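Local coordinates for OBG-type G domain-containing protein (Pyrococcus horikoshii, PDB 2E87) that binds GDP and is probably a GTPase of the Obg type related to NOG1, with its cellular role unknown, at residues R7-D19 with L140-R154. Sequence-based numbering, arbitrary orientation.
Sequences RMPTVLTADELID and LRDIDDRLRYLNKAR. With SO4 (sulfate ion), chain C.
R154 and M8 lie alongside each other and run in opposite directions. The methyl CE of M8, a selenomethionine, rests on CB of R154 at 3.4 Å. R154 is extended, with CG anti to the backbone N (chi1 171°), which carries its guanidinium past M8 to the backbone of the 7-19 segment. There NE gives a weak hydrogen bond to M8 O (2.9 Å), and OG1 of T10 sits over one face of the group. Beyond it NH2 is 2.7 Å from O3 of a sulfate ion that probably came with the crystallisation solution, and which K158 also binds.

V11 makes apolar contacts further along the segment. Its CG1 meets CD2 of L147 at 3.4 Å, and CG2 faces CB of L150. Its backbone N donates to OD1 of N151 (3.0 Å) from above the carbonyl plane.

At A14 the chain turns into helix 14-30. T13 and E16 form a capping box there. The amide of A14 donates to OD2 of D144 (2.7 Å), nearly along its C-O axis, while OD1 of D144 is salt-bridged to NE of R148. A water joins OD2, R148 NH2 and the amide of D15. L140 then packs on L17 and I18.

An extended N-terminal strap thus lies along helix 144-156, then enters a helix; the axes of 14-19 and 144-154 cross at 107°, within the all-helical N-terminal domain of the NOG1 family.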
ATOM      1  N   ARG A   7      -0.735  -4.601  10.520  1.00 50.96           N
ATOM      2  CA  ARG A   7      -1.690  -5.250  11.414  1.00 54.74           C
ATOM      3  C   ARG A   7      -2.307  -6.521  10.822  1.00 54.07           C
ATOM      4  O   ARG A   7      -2.944  -7.297  11.538  1.00 52.62           O
ATOM      5  CB  ARG A   7      -2.822  -4.277  11.768  1.00 58.75           C
ATOM      6  CG  ARG A   7      -2.501  -3.272  12.870  1.00 68.36           C
ATOM      7  CD  ARG A   7      -3.259  -3.625  14.151  1.00 76.03           C
ATOM      8  NE  ARG A   7      -4.714  -3.592  13.964  1.00 75.89           N
ATOM      9  CZ  ARG A   7      -5.592  -4.156  14.791  1.00 74.55           C
ATOM     10  NH1 ARG A   7      -5.171  -4.806  15.873  1.00 69.70           N
ATOM     11  NH2 ARG A   7      -6.893  -4.071  14.534  1.00 69.86           N
HETATM   12  N   MSE A   8      -2.148  -6.725   9.516  1.00 47.30           N
HETATM   13  CA  MSE A   8      -2.717  -7.914   8.889  1.00 47.31           C
HETATM   14  C   MSE A   8      -2.046  -9.166   9.472  1.00 42.12           C
HETATM   15  O   MSE A   8      -0.842  -9.377   9.344  1.00 42.12           O
HETATM   16  CB  MSE A   8      -2.555  -7.859   7.364  1.00 43.93           C
HETATM   17  CG  MSE A   8      -3.168  -9.052   6.636  1.00 53.15           C
HETATM   18 SE   MSE A   8      -2.967  -9.002   4.692  1.00 63.98          SE
HETATM   19  CE  MSE A   8      -1.216  -8.218   4.596  1.00 67.24           C
ATOM     20  N   PRO A   9      -2.836 -10.011  10.121  1.00 34.43           N
ATOM     21  CA  PRO A   9      -2.393 -11.250  10.754  1.00 39.20           C
ATOM     22  C   PRO A   9      -2.013 -12.360   9.787  1.00 43.73           C
ATOM     23  O   PRO A   9      -2.393 -12.362   8.615  1.00 39.37           O
ATOM     24  CB  PRO A   9      -3.593 -11.637  11.594  1.00 38.84           C
ATOM     25  CG  PRO A   9      -4.726 -11.276  10.670  1.00 39.96           C
ATOM     26  CD  PRO A   9      -4.309  -9.925  10.104  1.00 34.83           C
ATOM     27  N   THR A  10      -1.238 -13.306  10.287  1.00 47.33           N
ATOM     28  CA  THR A  10      -0.854 -14.435   9.477  1.00 47.47           C
ATOM     29  C   THR A  10      -2.145 -15.244   9.323  1.00 44.15           C
ATOM     30  O   THR A  10      -2.873 -15.465  10.291  1.00 43.66           O
ATOM     31  CB  THR A  10       0.240 -15.248  10.186  1.00 50.66           C
ATOM     32  OG1 THR A  10       1.466 -14.508  10.156  1.00 58.58           O
ATOM     33  CG2 THR A  10       0.441 -16.588   9.505  1.00 53.94           C
ATOM     34  N   VAL A  11      -2.443 -15.643   8.096  1.00 40.38           N
ATOM     35  CA  VAL A  11      -3.646 -16.411   7.803  1.00 41.84           C
ATOM     36  C   VAL A  11      -3.361 -17.899   7.931  1.00 38.39           C
ATOM     37  O   VAL A  11      -2.439 -18.409   7.303  1.00 42.30           O
ATOM     38  CB  VAL A  11      -4.131 -16.144   6.367  1.00 41.18           C
ATOM     39  CG1 VAL A  11      -5.277 -17.043   6.041  1.00 48.48           C
ATOM     40  CG2 VAL A  11      -4.539 -14.698   6.215  1.00 46.25           C
ATOM     41  N   LEU A  12      -4.140 -18.587   8.755  1.00 37.27           N
ATOM     42  CA  LEU A  12      -3.976 -20.026   8.920  1.00 38.54           C
ATOM     43  C   LEU A  12      -4.454 -20.769   7.663  1.00 34.56           C
ATOM     44  O   LEU A  12      -5.374 -20.320   6.989  1.00 34.44           O
ATOM     45  CB  LEU A  12      -4.781 -20.516  10.124  1.00 35.44           C
ATOM     46  CG  LEU A  12      -4.305 -20.148  11.535  1.00 43.18           C
ATOM     47  CD1 LEU A  12      -4.974 -21.084  12.553  1.00 36.75           C
ATOM     48  CD2 LEU A  12      -2.806 -20.301  11.646  1.00 36.94           C
ATOM     49  N   THR A  13      -3.826 -21.893   7.335  1.00 33.20           N
ATOM     50  CA  THR A  13      -4.252 -22.673   6.168  1.00 36.32           C
ATOM     51  C   THR A  13      -5.512 -23.464   6.534  1.00 38.82           C
ATOM     52  O   THR A  13      -5.832 -23.632   7.717  1.00 38.63           O
ATOM     53  CB  THR A  13      -3.160 -23.681   5.692  1.00 36.70           C
ATOM     54  OG1 THR A  13      -2.948 -24.685   6.694  1.00 42.31           O
ATOM     55  CG2 THR A  13      -1.852 -22.965   5.429  1.00 30.11           C
ATOM     56  N   ALA A  14      -6.234 -23.941   5.525  1.00 38.48           N
ATOM     57  CA  ALA A  14      -7.447 -24.707   5.792  1.00 37.58           C
ATOM     58  C   ALA A  14      -7.166 -25.825   6.821  1.00 35.55           C
ATOM     59  O   ALA A  14      -7.900 -25.982   7.794  1.00 29.51           O
ATOM     60  CB  ALA A  14      -7.993 -25.291   4.491  1.00 30.27           C
ATOM     61  N   ASP A  15      -6.097 -26.583   6.613  1.00 32.09           N
ATOM     62  CA  ASP A  15      -5.753 -27.662   7.534  1.00 37.71           C
ATOM     63  C   ASP A  15      -5.476 -27.198   8.959  1.00 39.27           C
ATOM     64  O   ASP A  15      -5.939 -27.816   9.925  1.00 38.97           O
ATOM     65  CB  ASP A  15      -4.534 -28.436   7.036  1.00 41.56           C
ATOM     66  CG  ASP A  15      -4.816 -29.219   5.773  1.00 48.78           C
ATOM     67  OD1 ASP A  15      -5.985 -29.623   5.572  1.00 54.18           O
ATOM     68  OD2 ASP A  15      -3.858 -29.441   4.995  1.00 53.22           O
ATOM     69  N   GLU A  16      -4.722 -26.113   9.093  1.00 39.12           N
ATOM     70  CA  GLU A  16      -4.395 -25.599  10.422  1.00 40.33           C
ATOM     71  C   GLU A  16      -5.656 -25.130  11.129  1.00 37.69           C
ATOM     72  O   GLU A  16      -5.787 -25.300  12.332  1.00 39.02           O
ATOM     73  CB  GLU A  16      -3.376 -24.441  10.329  1.00 37.45           C
ATOM     74  CG  GLU A  16      -2.101 -24.799   9.577  1.00 35.63           C
ATOM     75  CD  GLU A  16      -1.197 -23.592   9.274  1.00 42.93           C
ATOM     76  OE1 GLU A  16      -1.718 -22.475   9.041  1.00 32.98           O
ATOM     77  OE2 GLU A  16       0.046 -23.773   9.247  1.00 44.51           O
ATOM     78  N   LEU A  17      -6.592 -24.549  10.383  1.00 35.56           N
ATOM     79  CA  LEU A  17      -7.824 -24.064  10.998  1.00 36.93           C
ATOM     80  C   LEU A  17      -8.674 -25.249  11.410  1.00 36.23           C
ATOM     81  O   LEU A  17      -9.289 -25.255  12.473  1.00 34.31           O
ATOM     82  CB  LEU A  17      -8.621 -23.195  10.029  1.00 37.07           C
ATOM     83  CG  LEU A  17      -9.023 -21.784  10.471  1.00 46.89           C
ATOM     84  CD1 LEU A  17     -10.349 -21.433   9.797  1.00 47.29           C
ATOM     85  CD2 LEU A  17      -9.172 -21.699  11.981  1.00 44.75           C
ATOM     86  N   ILE A  18      -8.711 -26.257  10.550  1.00 37.99           N
ATOM     87  CA  ILE A  18      -9.483 -27.456  10.831  1.00 40.53           C
ATOM     88  C   ILE A  18      -8.960 -28.087  12.112  1.00 41.84           C
ATOM     89  O   ILE A  18      -9.715 -28.347  13.043  1.00 43.56           O
ATOM     90  CB  ILE A  18      -9.361 -28.475   9.682  1.00 37.61           C
ATOM     91  CG1 ILE A  18     -10.110 -27.959   8.454  1.00 28.34           C
ATOM     92  CG2 ILE A  18      -9.913 -29.823  10.116  1.00 29.11           C
ATOM     93  CD1 ILE A  18      -9.859 -28.791   7.194  1.00 35.21           C
ATOM     94  N   ASP A  19      -7.652 -28.307  12.160  1.00 40.92           N
ATOM     95  CA  ASP A  19      -7.040 -28.912  13.324  1.00 42.23           C
ATOM     96  C   ASP A  19      -7.269 -28.100  14.588  1.00 43.43           C
ATOM     97  O   ASP A  19      -7.598 -28.658  15.638  1.00 42.53           O
ATOM     98  CB  ASP A  19      -5.543 -29.121  13.078  1.00 46.01           C
ATOM     99  CG  ASP A  19      -5.267 -30.266  12.112  1.00 58.00           C
ATOM    100  OD1 ASP A  19      -6.215 -30.728  11.433  1.00 60.53           O
ATOM    101  OD2 ASP A  19      -4.098 -30.705  12.023  1.00 66.18           O
ATOM    102  N   LEU A 140     -13.730 -24.952   4.204  1.00 32.67           N
ATOM    103  CA  LEU A 140     -12.392 -24.377   4.380  1.00 34.88           C
ATOM    104  C   LEU A 140     -11.436 -24.799   3.274  1.00 40.14           C
ATOM    105  O   LEU A 140     -10.552 -24.028   2.881  1.00 36.21           O
ATOM    106  CB  LEU A 140     -11.797 -24.761   5.743  1.00 29.20           C
ATOM    107  CG  LEU A 140     -12.541 -24.191   6.948  1.00 37.06           C
ATOM    108  CD1 LEU A 140     -11.889 -24.656   8.261  1.00 35.09           C
ATOM    109  CD2 LEU A 140     -12.540 -22.662   6.821  1.00 31.69           C
ATOM    110  N   ARG A 141     -11.588 -26.027   2.782  1.00 40.65           N
ATOM    111  CA  ARG A 141     -10.722 -26.458   1.697  1.00 37.49           C
ATOM    112  C   ARG A 141     -11.116 -25.740   0.421  1.00 35.04           C
ATOM    113  O   ARG A 141     -10.280 -25.522  -0.440  1.00 29.90           O
ATOM    114  CB  ARG A 141     -10.739 -27.978   1.529  1.00 37.07           C
ATOM    115  CG  ARG A 141     -10.032 -28.648   2.690  1.00 37.00           C
ATOM    116  CD  ARG A 141      -9.889 -30.139   2.543  1.00 43.98           C
ATOM    117  NE  ARG A 141      -9.314 -30.736   3.751  1.00 49.38           N
ATOM    118  CZ  ARG A 141      -9.969 -31.574   4.555  1.00 52.79           C
ATOM    119  NH1 ARG A 141     -11.227 -31.914   4.276  1.00 47.94           N
ATOM    120  NH2 ARG A 141      -9.369 -32.081   5.630  1.00 49.74           N
ATOM    121  N   ASP A 142     -12.373 -25.326   0.315  1.00 32.09           N
ATOM    122  CA  ASP A 142     -12.791 -24.590  -0.872  1.00 37.74           C
ATOM    123  C   ASP A 142     -12.003 -23.268  -0.962  1.00 42.45           C
ATOM    124  O   ASP A 142     -11.714 -22.791  -2.059  1.00 44.32           O
ATOM    125  CB  ASP A 142     -14.284 -24.241  -0.829  1.00 42.69           C
ATOM    126  CG  ASP A 142     -15.189 -25.448  -1.000  1.00 42.49           C
ATOM    127  OD1 ASP A 142     -14.746 -26.456  -1.584  1.00 41.89           O
ATOM    128  OD2 ASP A 142     -16.362 -25.372  -0.563  1.00 45.77           O
ATOM    129  N   ILE A 143     -11.668 -22.675   0.189  1.00 37.27           N
ATOM    130  CA  ILE A 143     -10.933 -21.407   0.184  1.00 37.92           C
ATOM    131  C   ILE A 143      -9.455 -21.495   0.566  1.00 38.18           C
ATOM    132  O   ILE A 143      -8.809 -20.460   0.725  1.00 37.19           O
ATOM    133  CB  ILE A 143     -11.585 -20.339   1.121  1.00 36.67           C
ATOM    134  CG1 ILE A 143     -11.474 -20.777   2.574  1.00 26.77           C
ATOM    135  CG2 ILE A 143     -13.039 -20.113   0.747  1.00 29.84           C
ATOM    136  CD1 ILE A 143     -11.804 -19.673   3.555  1.00 34.82           C
ATOM    137  N   ASP A 144      -8.920 -22.710   0.699  1.00 32.41           N
ATOM    138  CA  ASP A 144      -7.515 -22.900   1.092  1.00 32.38           C
ATOM    139  C   ASP A 144      -6.534 -22.134   0.180  1.00 38.45           C
ATOM    140  O   ASP A 144      -5.600 -21.478   0.672  1.00 29.75           O
ATOM    141  CB  ASP A 144      -7.145 -24.396   1.095  1.00 31.18           C
ATOM    142  CG  ASP A 144      -5.831 -24.680   1.835  1.00 40.30           C
ATOM    143  OD1 ASP A 144      -4.993 -25.446   1.313  1.00 50.29           O
ATOM    144  OD2 ASP A 144      -5.640 -24.152   2.951  1.00 37.10           O
ATOM    145  N   ASP A 145      -6.726 -22.237  -1.135  1.00 28.01           N
ATOM    146  CA  ASP A 145      -5.846 -21.519  -2.060  1.00 36.07           C
ATOM    147  C   ASP A 145      -5.934 -20.015  -1.773  1.00 35.44           C
ATOM    148  O   ASP A 145      -4.922 -19.314  -1.773  1.00 32.64           O
ATOM    149  CB  ASP A 145      -6.226 -21.775  -3.525  1.00 28.60           C
ATOM    150  CG  ASP A 145      -5.697 -23.104  -4.053  1.00 39.42           C
ATOM    151  OD1 ASP A 145      -4.816 -23.709  -3.393  1.00 34.08           O
ATOM    152  OD2 ASP A 145      -6.160 -23.532  -5.144  1.00 42.67           O
ATOM    153  N   ARG A 146      -7.144 -19.518  -1.547  1.00 30.99           N
ATOM    154  CA  ARG A 146      -7.309 -18.099  -1.231  1.00 36.64           C
ATOM    155  C   ARG A 146      -6.583 -17.745   0.080  1.00 31.59           C
ATOM    156  O   ARG A 146      -5.958 -16.701   0.182  1.00 35.36           O
ATOM    157  CB  ARG A 146      -8.789 -17.730  -1.099  1.00 36.16           C
ATOM    158  CG  ARG A 146      -9.581 -17.670  -2.387  1.00 39.54           C
ATOM    159  CD  ARG A 146     -10.975 -17.139  -2.065  1.00 42.85           C
ATOM    160  NE  ARG A 146     -11.943 -17.246  -3.150  1.00 46.20           N
ATOM    161  CZ  ARG A 146     -12.364 -18.392  -3.671  1.00 52.12           C
ATOM    162  NH1 ARG A 146     -11.900 -19.549  -3.215  1.00 49.30           N
ATOM    163  NH2 ARG A 146     -13.260 -18.379  -4.646  1.00 60.00           N
ATOM    164  N   LEU A 147      -6.656 -18.611   1.078  1.00 31.17           N
ATOM    165  CA  LEU A 147      -5.983 -18.321   2.337  1.00 34.32           C
ATOM    166  C   LEU A 147      -4.476 -18.314   2.120  1.00 37.21           C
ATOM    167  O   LEU A 147      -3.760 -17.446   2.618  1.00 38.91           O
ATOM    168  CB  LEU A 147      -6.330 -19.364   3.389  1.00 27.54           C
ATOM    169  CG  LEU A 147      -7.779 -19.434   3.865  1.00 38.57           C
ATOM    170  CD1 LEU A 147      -7.922 -20.670   4.752  1.00 25.12           C
ATOM    171  CD2 LEU A 147      -8.176 -18.154   4.617  1.00 29.23           C
ATOM    172  N   ARG A 148      -3.996 -19.288   1.365  1.00 36.16           N
ATOM    173  CA  ARG A 148      -2.580 -19.381   1.095  1.00 31.57           C
ATOM    174  C   ARG A 148      -2.114 -18.137   0.343  1.00 30.35           C
ATOM    175  O   ARG A 148      -1.074 -17.575   0.658  1.00 34.07           O
ATOM    176  CB  ARG A 148      -2.302 -20.667   0.331  1.00 31.15           C
ATOM    177  CG  ARG A 148      -2.346 -21.870   1.255  1.00 36.74           C
ATOM    178  CD  ARG A 148      -2.428 -23.192   0.518  1.00 37.84           C
ATOM    179  NE  ARG A 148      -2.386 -24.287   1.478  1.00 36.44           N
ATOM    180  CZ  ARG A 148      -1.295 -24.652   2.138  1.00 39.92           C
ATOM    181  NH1 ARG A 148      -0.145 -24.021   1.931  1.00 47.10           N
ATOM    182  NH2 ARG A 148      -1.363 -25.608   3.041  1.00 35.76           N
ATOM    183  N   TYR A 149      -2.899 -17.700  -0.633  1.00 31.83           N
ATOM    184  CA  TYR A 149      -2.558 -16.493  -1.373  1.00 34.80           C
ATOM    185  C   TYR A 149      -2.544 -15.273  -0.434  1.00 35.86           C
ATOM    186  O   TYR A 149      -1.639 -14.450  -0.511  1.00 39.83           O
ATOM    187  CB  TYR A 149      -3.554 -16.251  -2.502  1.00 24.09           C
ATOM    188  CG  TYR A 149      -3.647 -14.799  -2.933  1.00 33.84           C
ATOM    189  CD1 TYR A 149      -2.691 -14.230  -3.777  1.00 32.96           C
ATOM    190  CD2 TYR A 149      -4.690 -13.977  -2.465  1.00 24.23           C
ATOM    191  CE1 TYR A 149      -2.766 -12.873  -4.151  1.00 32.99           C
ATOM    192  CE2 TYR A 149      -4.773 -12.627  -2.827  1.00 31.54           C
ATOM    193  CZ  TYR A 149      -3.808 -12.080  -3.666  1.00 37.39           C
ATOM    194  OH  TYR A 149      -3.884 -10.747  -3.992  1.00 40.03           O
ATOM    195  N   LEU A 150      -3.537 -15.149   0.440  1.00 37.27           N
ATOM    196  CA  LEU A 150      -3.579 -14.000   1.348  1.00 38.97           C
ATOM    197  C   LEU A 150      -2.351 -13.948   2.249  1.00 38.43           C
ATOM    198  O   LEU A 150      -1.888 -12.875   2.628  1.00 42.44           O
ATOM    199  CB  LEU A 150      -4.845 -14.030   2.214  1.00 31.58           C
ATOM    200  CG  LEU A 150      -6.101 -13.609   1.466  1.00 31.73           C
ATOM    201  CD1 LEU A 150      -7.319 -13.902   2.302  1.00 33.14           C
ATOM    202  CD2 LEU A 150      -6.021 -12.122   1.122  1.00 29.70           C
ATOM    203  N   ASN A 151      -1.799 -15.107   2.569  1.00 40.48           N
ATOM    204  CA  ASN A 151      -0.642 -15.121   3.432  1.00 39.63           C
ATOM    205  C   ASN A 151       0.606 -14.650   2.702  1.00 43.01           C
ATOM    206  O   ASN A 151       1.494 -14.041   3.314  1.00 41.54           O
ATOM    207  CB  ASN A 151      -0.451 -16.510   4.010  1.00 41.76           C
ATOM    208  CG  ASN A 151       0.086 -16.472   5.410  1.00 46.29           C
ATOM    209  OD1 ASN A 151      -0.191 -15.541   6.165  1.00 47.90           O
ATOM    210  ND2 ASN A 151       0.844 -17.489   5.778  1.00 47.69           N
ATOM    211  N   LYS A 152       0.666 -14.925   1.397  1.00 37.44           N
ATOM    212  CA  LYS A 152       1.786 -14.515   0.547  1.00 40.20           C
ATOM    213  C   LYS A 152       1.642 -13.030   0.182  1.00 38.78           C
ATOM    214  O   LYS A 152       2.626 -12.300   0.091  1.00 38.04           O
ATOM    215  CB  LYS A 152       1.832 -15.345  -0.745  1.00 44.93           C
ATOM    216  CG  LYS A 152       2.188 -16.827  -0.579  1.00 51.19           C
ATOM    217  CD  LYS A 152       1.880 -17.587  -1.857  1.00 60.77           C
ATOM    218  CE  LYS A 152       1.917 -19.099  -1.661  1.00 69.68           C
ATOM    219  NZ  LYS A 152       1.291 -19.826  -2.815  1.00 68.10           N
ATOM    220  N   ALA A 153       0.419 -12.586  -0.054  1.00 35.93           N
ATOM    221  CA  ALA A 153       0.211 -11.182  -0.386  1.00 40.79           C
ATOM    222  C   ALA A 153       0.613 -10.365   0.849  1.00 42.54           C
ATOM    223  O   ALA A 153       1.111  -9.248   0.733  1.00 40.97           O
ATOM    224  CB  ALA A 153      -1.242 -10.930  -0.729  1.00 31.96           C
ATOM    225  N   ARG A 154       0.407 -10.959   2.024  1.00 43.80           N
ATOM    226  CA  ARG A 154       0.722 -10.317   3.295  1.00 43.51           C
ATOM    227  C   ARG A 154       2.211 -10.034   3.420  1.00 48.31           C
ATOM    228  O   ARG A 154       2.621  -8.959   3.847  1.00 46.90           O
ATOM    229  CB  ARG A 154       0.284 -11.212   4.450  1.00 41.93           C
ATOM    230  CG  ARG A 154       0.759 -10.749   5.806  1.00 45.43           C
ATOM    231  CD  ARG A 154       0.398 -11.773   6.868  1.00 54.24           C
ATOM    232  NE  ARG A 154       0.862 -11.394   8.199  1.00 61.68           N
ATOM    233  CZ  ARG A 154       2.135 -11.174   8.514  1.00 67.89           C
ATOM    234  NH1 ARG A 154       3.084 -11.292   7.592  1.00 70.53           N
ATOM    235  NH2 ARG A 154       2.461 -10.837   9.755  1.00 68.91           N
TER
HETATM  236  S   SO4 C 402       5.844 -12.173  10.420  1.00 87.63           S
HETATM  237  O1  SO4 C 402       6.236 -10.688  10.578  1.00 86.11           O
HETATM  238  O2  SO4 C 402       6.727 -13.079  11.273  1.00 86.54           O
HETATM  239  O3  SO4 C 402       4.400 -12.280  10.941  1.00 85.31           O
HETATM  240  O4  SO4 C 402       6.024 -12.585   8.955  1.00 83.91           O
HETATM  241  O   HOH W   1      -4.342 -26.401   4.089  1.00 44.34           O